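Local coordinates for tail spike protein (Acinetobacter phage vB_AbaP_AS12, PDB 6EU4) that probably attaches the phage to its Acinetobacter baumannii host as a trimeric tailspike, most likely by recognising and cleaving capsular polysaccharide, at residues S194-Q199 with K222-K227; T326-H331 with N349-A354; A354-Y359 with G389-S394. All blocks are in the same frame, centred on the assembly; numbering follows the deposited sequence. Where two conformers were deposited one is given.

In the fold
All three contacts join parallel strands of successive coils in one elongated beta-helix, and they follow one another along the chain. Contact 1 lies apart, its centre about 23 Å from that of contact 2 and about 33 Å from that of contact 3, and it touches neither. Contacts 2 and 3 are immediate neighbours, with centres about 13 Å apart: they share A354 on strand 351-355, and G389 N lies 2.7 Å from G352 O, a probable hydrogen bond that carries the strand pairing from one into the other. Contacts 1 and 2 meet other subunits of the trimer, most extensively contact 2, whereas contact 3 runs out into loops that no other chain of the trimer touches.

Contact 1 (S194-Q199 with K222-K227); sequences SGFTLQ and KSILTK
L225 O takes two donors from the neighbouring strand, one from a side chain and one from the backbone: T197 OG1 at 3.0 Å and L198 N at 2.8 Å. The amide arrives almost straight on to the carbonyl, while the hydroxyl stands 46° above the carbonyl plane, so the two donors do not compete for one position. A chi1 of -177° turns OG1 away from T197's own nitrogen and brings it within reach of the L225 carbonyl. With its proton given to L225, the hydroxyl accepts from Q199 NE2 at 2.9 Å, lying in the plane of that amide. The L225 side chain lies beside that of T197, with L225 CD2 3.7 Å from T197 OG1.

These are matching strands on consecutive coils of a parallel beta-helix, as in other phage tailspikes. Regular bonds continue the pairing: L225 N to F196 O at 3.1 Å and K227 N to L198 O at 3.2 Å. Both chains turn a corner at the same level, G195 and S223 each having positive phi, and there G195 N bonds to K222 O at 3.1 Å and only weakly to S223 O. F196 and L198 face the other way from T197, packing against M177 of strand 175-179. K222 points its amine to E244 of its own chain and E244 of the third subunit, forming a salt bridge with each.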
loop_
_atom_site.group_PDB
_atom_site.type_symbol
_atom_site.label_atom_id
_atom_site.label_comp_id
_atom_site.label_asym_id
_atom_site.label_seq_id
_atom_site.Cartn_x
_atom_site.Cartn_y
_atom_site.Cartn_z
ATOM N N SER A 194 -21.625 -11.438 9.377
ATOM C CA SER A 194 -20.639 -12.338 8.792
ATOM C C SER A 194 -21.216 -13.698 8.434
ATOM O O SER A 194 -22.024 -14.256 9.183
ATOM C CB SER A 194 -19.447 -12.558 9.726
ATOM O OG SER A 194 -19.846 -13.119 10.946
ATOM N N GLY A 195 -20.748 -14.238 7.310
ATOM C CA GLY A 195 -20.852 -15.669 7.070
ATOM C C GLY A 195 -22.160 -16.153 6.497
ATOM O O GLY A 195 -22.677 -17.200 6.930
ATOM N N PHE A 196 -22.725 -15.431 5.528
ATOM C CA PHE A 196 -23.990 -15.872 4.947
ATOM C C PHE A 196 -24.173 -15.267 3.564
ATOM O O PHE A 196 -23.399 -14.412 3.122
ATOM C CB PHE A 196 -25.179 -15.530 5.853
ATOM C CG PHE A 196 -25.342 -14.066 6.149
ATOM C CD1 PHE A 196 -26.065 -13.259 5.301
ATOM C CD2 PHE A 196 -24.804 -13.511 7.307
ATOM C CE1 PHE A 196 -26.241 -11.916 5.586
ATOM C CE2 PHE A 196 -24.972 -12.176 7.597
ATOM C CZ PHE A 196 -25.699 -11.375 6.733
ATOM N N THR A 197 -25.205 -15.747 2.869
ATOM C CA THR A 197 -25.500 -15.311 1.518
ATOM C C THR A 197 -26.874 -14.650 1.456
ATOM O O THR A 197 -27.762 -14.933 2.266
ATOM C CB THR A 197 -25.424 -16.499 0.543
ATOM O OG1 THR A 197 -25.651 -16.048 -0.794
ATOM C CG2 THR A 197 -26.490 -17.566 0.893
ATOM N N LEU A 198 -27.017 -13.742 0.492
ATOM C CA LEU A 198 -28.271 -13.064 0.169
ATOM C C LEU A 198 -28.508 -13.307 -1.312
ATOM O O LEU A 198 -27.714 -12.847 -2.141
ATOM C CB LEU A 198 -28.181 -11.554 0.432
ATOM C CG LEU A 198 -27.822 -11.113 1.845
ATOM C CD1 LEU A 198 -27.538 -9.615 1.882
ATOM C CD2 LEU A 198 -28.950 -11.462 2.774
ATOM N N GLN A 199 -29.564 -14.034 -1.656
ATOM C CA GLN A 199 -29.819 -14.347 -3.057
ATOM C C GLN A 199 -31.297 -14.230 -3.380
ATOM O O GLN A 199 -32.155 -14.523 -2.546
ATOM C CB GLN A 199 -29.356 -15.777 -3.406
ATOM C CG GLN A 199 -27.897 -16.029 -3.092
ATOM C CD GLN A 199 -27.427 -17.394 -3.553
ATOM O OE1 GLN A 199 -28.034 -18.012 -4.443
ATOM N NE2 GLN A 199 -26.348 -17.880 -2.944
ATOM N N LYS A 222 -18.308 -9.158 6.758
ATOM C CA LYS A 222 -17.308 -10.188 6.472
ATOM C C LYS A 222 -17.973 -11.426 5.893
ATOM O O LYS A 222 -19.008 -11.866 6.395
ATOM C CB LYS A 222 -16.541 -10.594 7.733
ATOM C CG LYS A 222 -15.814 -9.462 8.435
ATOM C CD LYS A 222 -14.835 -10.007 9.493
ATOM C CE LYS A 222 -14.014 -8.895 10.181
ATOM N NZ LYS A 222 -13.195 -8.130 9.216
ATOM N N SER A 223 -17.379 -11.992 4.843
ATOM C CA SER A 223 -17.806 -13.289 4.333
ATOM C C SER A 223 -19.299 -13.287 4.024
ATOM O O SER A 223 -20.076 -14.139 4.481
ATOM C CB SER A 223 -17.423 -14.393 5.315
ATOM O OG SER A 223 -15.999 -14.417 5.417
ATOM N N ILE A 224 -19.693 -12.301 3.227
ATOM C CA ILE A 224 -21.069 -12.164 2.769
ATOM C C ILE A 224 -21.074 -12.261 1.256
ATOM O O ILE A 224 -20.331 -11.545 0.575
ATOM C CB ILE A 224 -21.701 -10.837 3.221
ATOM C CG1 ILE A 224 -21.860 -10.833 4.739
ATOM C CG2 ILE A 224 -23.063 -10.641 2.541
ATOM C CD1 ILE A 224 -22.217 -9.492 5.294
ATOM N N LEU A 225 -21.935 -13.120 0.735
ATOM C CA LEU A 225 -22.085 -13.316 -0.698
ATOM C C LEU A 225 -23.461 -12.840 -1.114
ATOM O O LEU A 225 -24.457 -13.318 -0.581
ATOM C CB LEU A 225 -21.954 -14.791 -1.060
ATOM C CG LEU A 225 -22.453 -15.174 -2.471
ATOM C CD1 LEU A 225 -21.575 -14.556 -3.547
ATOM C CD2 LEU A 225 -22.533 -16.686 -2.608
ATOM N N THR A 226 -23.537 -11.937 -2.075
ATOM C CA THR A 226 -24.803 -11.658 -2.739
ATOM C C THR A 226 -24.710 -12.152 -4.173
ATOM O O THR A 226 -23.694 -11.952 -4.841
ATOM C CB THR A 226 -25.186 -10.159 -2.695
ATOM O OG1 THR A 226 -24.356 -9.383 -3.569
ATOM C CG2 THR A 226 -25.068 -9.610 -1.295
ATOM N N LYS A 227 -25.761 -12.814 -4.630
ATOM C CA LYS A 227 -25.758 -13.305 -5.998
ATOM C C LYS A 227 -27.193 -13.500 -6.446
ATOM O O LYS A 227 -28.144 -13.432 -5.651
ATOM C CB LYS A 227 -24.935 -14.593 -6.141
ATOM C CG LYS A 227 -25.509 -15.785 -5.428
ATOM C CD LYS A 227 -24.687 -17.062 -5.693
ATOM C CE LYS A 227 -25.066 -17.734 -6.997
ATOM N NZ LYS A 227 -24.591 -19.160 -7.040
#

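Contact 2 (T326-H331 with N349-A354); sequences TCMNEH and NFNGQA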
loop_
_atom_site.group_PDB
_atom_site.type_symbol
_atom_site.label_atom_id
_atom_site.label_comp_id
_atom_site.label_asym_id
_atom_site.label_seq_id
_atom_site.Cartn_x
_atom_site.Cartn_y
_atom_site.Cartn_z
ATOM N N THR A 326 -2.422 -4.572 -5.017
ATOM C CA THR A 326 -2.347 -5.928 -5.561
ATOM C C THR A 326 -3.735 -6.502 -5.881
ATOM O O THR A 326 -4.040 -7.652 -5.557
ATOM C CB THR A 326 -1.572 -6.870 -4.619
ATOM O OG1 THR A 326 -0.843 -6.127 -3.627
ATOM C CG2 THR A 326 -0.532 -7.660 -5.404
ATOM N N CYS A 327 -4.568 -5.702 -6.554
ATOM C CA CYS A 327 -5.880 -6.141 -7.013
ATOM C C CYS A 327 -5.780 -6.798 -8.388
ATOM O O CYS A 327 -4.760 -6.708 -9.084
ATOM C CB CYS A 327 -6.864 -4.965 -7.017
ATOM S SG CYS A 327 -7.219 -4.393 -5.290
HETATM N N MSE A 328 -6.863 -7.467 -8.772
HETATM C CA MSE A 328 -6.912 -8.235 -10.020
HETATM C C MSE A 328 -8.229 -8.082 -10.757
HETATM O O MSE A 328 -9.250 -7.691 -10.190
HETATM C CB MSE A 328 -6.685 -9.728 -9.754
HETATM C CG MSE A 328 -5.379 -10.025 -9.085
HETATM SE SE MSE A 328 -5.021 -11.941 -9.074
HETATM C CE MSE A 328 -4.899 -12.286 -10.998
ATOM N N ASN A 329 -8.194 -8.452 -12.028
ATOM C CA ASN A 329 -9.399 -8.759 -12.761
ATOM C C ASN A 329 -9.083 -9.866 -13.754
ATOM O O ASN A 329 -7.943 -10.011 -14.211
ATOM C CB ASN A 329 -9.962 -7.527 -13.504
ATOM C CG ASN A 329 -9.347 -7.339 -14.847
ATOM O OD1 ASN A 329 -8.268 -6.746 -14.983
ATOM N ND2 ASN A 329 -10.007 -7.876 -15.875
ATOM N N GLU A 330 -10.117 -10.638 -14.082
ATOM C CA GLU A 330 -10.036 -11.674 -15.105
ATOM C C GLU A 330 -11.308 -11.640 -15.940
ATOM O O GLU A 330 -12.403 -11.797 -15.394
ATOM C CB GLU A 330 -9.861 -13.068 -14.477
ATOM C CG GLU A 330 -8.602 -13.221 -13.608
ATOM C CD GLU A 330 -8.349 -14.636 -13.112
ATOM O OE1 GLU A 330 -8.705 -15.614 -13.812
ATOM O OE2 GLU A 330 -7.757 -14.760 -12.017
ATOM N N HIS A 331 -11.147 -11.476 -17.259
ATOM C CA HIS A 331 -12.207 -11.513 -18.263
ATOM C C HIS A 331 -13.050 -10.250 -18.194
ATOM O O HIS A 331 -14.026 -10.170 -17.439
ATOM C CB HIS A 331 -13.078 -12.770 -18.124
ATOM C CG HIS A 331 -12.296 -14.042 -18.140
ATOM N ND1 HIS A 331 -11.734 -14.553 -19.287
ATOM C CD2 HIS A 331 -11.947 -14.882 -17.137
ATOM C CE1 HIS A 331 -11.064 -15.655 -18.990
ATOM N NE2 HIS A 331 -11.178 -15.873 -17.691
ATOM N N ASN A 349 0.672 -2.565 -8.369
ATOM C CA ASN A 349 0.890 -3.999 -8.581
ATOM C C ASN A 349 -0.403 -4.727 -8.949
ATOM O O ASN A 349 -0.682 -5.819 -8.464
ATOM C CB ASN A 349 1.536 -4.598 -7.331
ATOM C CG ASN A 349 2.290 -5.875 -7.595
ATOM O OD1 ASN A 349 2.331 -6.374 -8.710
ATOM N ND2 ASN A 349 2.922 -6.409 -6.540
ATOM N N PHE A 350 -1.176 -4.127 -9.848
ATOM C CA PHE A 350 -2.353 -4.781 -10.414
ATOM C C PHE A 350 -1.940 -5.991 -11.244
ATOM O O PHE A 350 -0.812 -6.101 -11.734
ATOM C CB PHE A 350 -3.155 -3.800 -11.281
ATOM C CG PHE A 350 -4.607 -4.159 -11.417
ATOM C CD1 PHE A 350 -5.510 -3.780 -10.443
ATOM C CD2 PHE A 350 -5.071 -4.884 -12.515
ATOM C CE1 PHE A 350 -6.846 -4.111 -10.526
ATOM C CE2 PHE A 350 -6.420 -5.217 -12.615
ATOM C CZ PHE A 350 -7.306 -4.840 -11.625
ATOM N N ASN A 351 -2.872 -6.938 -11.384
ATOM C CA ASN A 351 -2.652 -8.066 -12.278
ATOM C C ASN A 351 -3.990 -8.277 -12.991
ATOM O O ASN A 351 -4.931 -8.855 -12.427
ATOM C CB ASN A 351 -2.158 -9.290 -11.509
ATOM C CG ASN A 351 -1.808 -10.463 -12.400
ATOM O OD1 ASN A 351 -2.288 -10.582 -13.530
ATOM N ND2 ASN A 351 -0.987 -11.376 -11.870
ATOM N N GLY A 352 -4.098 -7.726 -14.196
ATOM C CA GLY A 352 -5.330 -7.757 -14.969
ATOM C C GLY A 352 -5.164 -8.646 -16.192
ATOM O O GLY A 352 -4.187 -8.522 -16.938
ATOM N N GLN A 353 -6.129 -9.545 -16.389
ATOM C CA GLN A 353 -6.012 -10.598 -17.388
ATOM C C GLN A 353 -7.245 -10.633 -18.269
ATOM O O GLN A 353 -8.361 -10.401 -17.799
ATOM C CB GLN A 353 -5.819 -11.955 -16.710
ATOM C CG GLN A 353 -4.642 -11.923 -15.746
ATOM C CD GLN A 353 -4.382 -13.253 -15.063
ATOM O OE1 GLN A 353 -5.020 -14.256 -15.386
ATOM N NE2 GLN A 353 -3.430 -13.274 -14.123
ATOM N N ALA A 354 -7.024 -10.927 -19.551
ATOM C CA ALA A 354 -8.102 -11.206 -20.491
ATOM C C ALA A 354 -9.025 -9.993 -20.587
ATOM O O ALA A 354 -10.219 -10.045 -20.303
ATOM C CB ALA A 354 -8.852 -12.482 -20.095
HETATM O O HOH W 1 -2.404 -7.931 -8.372
HETATM O O HOH W 2 -7.602 -15.124 -16.652
#
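M328-E330 and N351-Q353 form a parallel strand pairing between neighbouring coils of the beta-helix, on a flank that packs against a second subunit. The backbone is stitched by N351 N to C327 O at 3.0 Å, Q353 N to N329 O at 2.9 Å and H331 N to Q353 O at 3.0 Å, with a weaker bond from N329 N to N351 O. Before the strands begin, a water donates to both C327 O and N349 O and bridges the two chains.

The F350 ring reaches under the partner strand. C327 O sits over one of its faces, displaced toward the rim, with M328 CA above the same face. N329 OD1 instead meets the ring's edge in plane, 3.4 Å from F350 CE2, the amide lying only 29° from coplanar with the ring. This oxygen is buried and has no hydrogen-bond partner in the model; it also rests 3.1 Å from G352 CA, where the glycine has no side chain to intrude.

On the face of the strand pair that carries M328, N351, E330 and Q353, Q353 NE2 donates to N351 OD1 at 3.0 Å, from above the plane of that amide, and also to Q292 of the second subunit. The selenomethionine M328 bends at chi3 (63°), which brings its methyl CE to 3.6 Å from Q353 NE2. E330 and Q353 run side by side, and a water donates to an oxygen of each.

Strand 284-304 flanks 326-331, bonding to M328 and E330 through C299, A301 and F303. Beyond 349-354 comes strand 387-390, whose F388 ring lies parallel to that of F350, while F337 meets F350 edge-to-face.

Contact 3 (A354-Y359 with G389-S394); sequences AIYNKY and GFAYNS
Two adjacent coils of the beta-helix leave their strands here for loops, and N357 keeps them joined by a side-chain clamp on the backbone of Y392. N357 OD1 accepts from Y392 N at 2.9 Å, and N357 ND2 donates to Y392 O, also at 2.9 Å. Each acceptor is used on a lone pair in its carbonyl plane. With both ends bound to one residue, the amide cannot readily flip, and ND2 has a further partner in S404. A chi1 of 57° swings the amide across to the other chain from the centre of an inverse gamma turn.

Just before the clamp the chains still pair as parallel strands: I355 N bonds to G389 O at 3.2 Å, and A391 N to I355 O at 2.8 Å. The side chains of I355 and F390 travel together, CG2 of the isoleucine meeting the edge of the ring 3.6 Å from F390 CD1. M372 packs on both.

Y392 covers the outgoing loop. Its hydroxyl comes to the edge of the Y356 ring, with Y392 OH 3.4 Å from Y356 CD1, while A391 CB lies over the centre of one face of the Y392 ring. K358 runs alongside Y392, and a water accepts from K358 NZ at 2.8 Å and is hydrogen-bonded to Y392 OH at 2.7 Å. The main anchor of that amine is a salt bridge to D307. Y356 stacks in turn on H333 of strand 321-334.

Short parallel strands that stay in step from coil to coil, then part into loops projecting from the helix, are characteristic of parallel beta-helix proteins such as phage tailspikes; here an asparagine amide carries the pairing past the last strand bond.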
loop_
_atom_site.group_PDB
_atom_site.type_symbol
_atom_site.label_atom_id
_atom_site.label_comp_id
_atom_site.label_asym_id
_atom_site.label_seq_id
_atom_site.Cartn_x
_atom_site.Cartn_y
_atom_site.Cartn_z
ATOM N N ALA A 354 -7.024 -10.927 -19.551
ATOM C CA ALA A 354 -8.102 -11.206 -20.491
ATOM C C ALA A 354 -9.025 -9.993 -20.587
ATOM O O ALA A 354 -10.219 -10.045 -20.303
ATOM C CB ALA A 354 -8.852 -12.482 -20.095
ATOM N N ILE A 355 -8.422 -8.872 -20.964
ATOM C CA ILE A 355 -9.133 -7.612 -21.145
ATOM C C ILE A 355 -9.216 -7.344 -22.644
ATOM O O ILE A 355 -8.205 -7.062 -23.307
ATOM C CB ILE A 355 -8.457 -6.447 -20.408
ATOM C CG1 ILE A 355 -8.372 -6.749 -18.896
ATOM C CG2 ILE A 355 -9.223 -5.134 -20.692
ATOM C CD1 ILE A 355 -7.281 -5.916 -18.211
ATOM N N TYR A 356 -10.429 -7.437 -23.187
ATOM C CA TYR A 356 -10.654 -7.354 -24.629
ATOM C C TYR A 356 -11.032 -5.923 -24.983
ATOM O O TYR A 356 -12.200 -5.545 -24.968
ATOM C CB TYR A 356 -11.705 -8.371 -25.025
ATOM C CG TYR A 356 -11.215 -9.716 -24.639
ATOM C CD1 TYR A 356 -10.192 -10.335 -25.361
ATOM C CD2 TYR A 356 -11.678 -10.333 -23.497
ATOM C CE1 TYR A 356 -9.690 -11.581 -24.975
ATOM C CE2 TYR A 356 -11.187 -11.591 -23.117
ATOM C CZ TYR A 356 -10.197 -12.191 -23.848
ATOM O OH TYR A 356 -9.716 -13.426 -23.446
ATOM N N ASN A 357 -10.009 -5.116 -25.290
ATOM C CA ASN A 357 -10.169 -3.677 -25.483
ATOM C C ASN A 357 -10.498 -3.389 -26.949
ATOM O O ASN A 357 -9.707 -2.824 -27.712
ATOM C CB ASN A 357 -8.916 -2.932 -25.030
ATOM C CG ASN A 357 -7.637 -3.401 -25.752
ATOM O OD1 ASN A 357 -7.396 -4.594 -25.930
ATOM N ND2 ASN A 357 -6.829 -2.449 -26.172
ATOM N N LYS A 358 -11.718 -3.777 -27.326
ATOM C CA LYS A 358 -12.181 -3.659 -28.707
ATOM C C LYS A 358 -13.487 -2.882 -28.844
ATOM O O LYS A 358 -14.135 -2.963 -29.899
ATOM C CB LYS A 358 -12.351 -5.046 -29.336
ATOM C CG LYS A 358 -13.344 -5.938 -28.602
ATOM C CD LYS A 358 -13.522 -7.295 -29.330
ATOM C CE LYS A 358 -14.577 -8.143 -28.644
ATOM N NZ LYS A 358 -14.727 -9.483 -29.283
ATOM N N TYR A 359 -13.890 -2.127 -27.828
ATOM C CA TYR A 359 -15.211 -1.518 -27.796
ATOM C C TYR A 359 -15.131 -0.002 -27.923
ATOM O O TYR A 359 -14.212 0.638 -27.400
ATOM C CB TYR A 359 -15.941 -1.915 -26.519
ATOM C CG TYR A 359 -16.125 -3.405 -26.434
ATOM C CD1 TYR A 359 -17.097 -4.034 -27.213
ATOM C CD2 TYR A 359 -15.332 -4.187 -25.609
ATOM C CE1 TYR A 359 -17.285 -5.373 -27.161
ATOM C CE2 TYR A 359 -15.512 -5.560 -25.554
ATOM C CZ TYR A 359 -16.493 -6.137 -26.350
ATOM O OH TYR A 359 -16.731 -7.490 -26.343
ATOM N N GLY A 389 -3.342 -6.898 -18.954
ATOM C CA GLY A 389 -3.544 -7.794 -20.072
ATOM C C GLY A 389 -4.498 -7.241 -21.115
ATOM O O GLY A 389 -5.433 -7.936 -21.525
ATOM N N PHE A 390 -4.263 -6.003 -21.571
ATOM C CA PHE A 390 -5.044 -5.439 -22.664
ATOM C C PHE A 390 -4.678 -6.202 -23.937
ATOM O O PHE A 390 -3.510 -6.215 -24.338
ATOM C CB PHE A 390 -4.737 -3.951 -22.820
ATOM C CG PHE A 390 -4.983 -3.135 -21.564
ATOM C CD1 PHE A 390 -6.141 -3.303 -20.818
ATOM C CD2 PHE A 390 -4.057 -2.205 -21.151
ATOM C CE1 PHE A 390 -6.354 -2.561 -19.664
ATOM C CE2 PHE A 390 -4.249 -1.460 -20.018
ATOM C CZ PHE A 390 -5.385 -1.634 -19.255
ATOM N N ALA A 391 -5.660 -6.859 -24.559
ATOM C CA ALA A 391 -5.342 -7.856 -25.579
ATOM C C ALA A 391 -4.826 -7.238 -26.866
ATOM O O ALA A 391 -4.065 -7.897 -27.590
ATOM C CB ALA A 391 -6.573 -8.719 -25.882
ATOM N N TYR A 392 -5.255 -6.016 -27.200
ATOM C CA TYR A 392 -5.146 -5.524 -28.570
ATOM C C TYR A 392 -4.408 -4.194 -28.703
ATOM O O TYR A 392 -4.681 -3.223 -27.987
ATOM C CB TYR A 392 -6.532 -5.351 -29.202
ATOM C CG TYR A 392 -7.398 -6.589 -29.108
ATOM C CD1 TYR A 392 -6.928 -7.835 -29.506
ATOM C CD2 TYR A 392 -8.662 -6.515 -28.563
ATOM C CE1 TYR A 392 -7.712 -8.948 -29.394
ATOM C CE2 TYR A 392 -9.443 -7.619 -28.437
ATOM C CZ TYR A 392 -8.971 -8.834 -28.843
ATOM O OH TYR A 392 -9.785 -9.929 -28.722
ATOM N N ASN A 393 -3.541 -4.139 -29.707
ATOM C CA ASN A 393 -3.088 -2.884 -30.289
ATOM C C ASN A 393 -3.391 -2.945 -31.783
ATOM O O ASN A 393 -4.056 -3.879 -32.259
ATOM C CB ASN A 393 -1.614 -2.598 -29.952
ATOM C CG ASN A 393 -0.645 -3.544 -30.627
ATOM O OD1 ASN A 393 -0.974 -4.211 -31.619
ATOM N ND2 ASN A 393 0.590 -3.575 -30.111
ATOM N N SER A 394 -2.975 -1.913 -32.529
ATOM C CA SER A 394 -3.533 -1.755 -33.870
ATOM C C SER A 394 -3.047 -2.822 -34.844
ATOM O O SER A 394 -3.683 -3.008 -35.894
ATOM C CB SER A 394 -3.229 -0.366 -34.456
ATOM O OG SER A 394 -1.838 -0.201 -34.683
HETATM O O HOH W 3 -12.359 -10.664 -28.439
#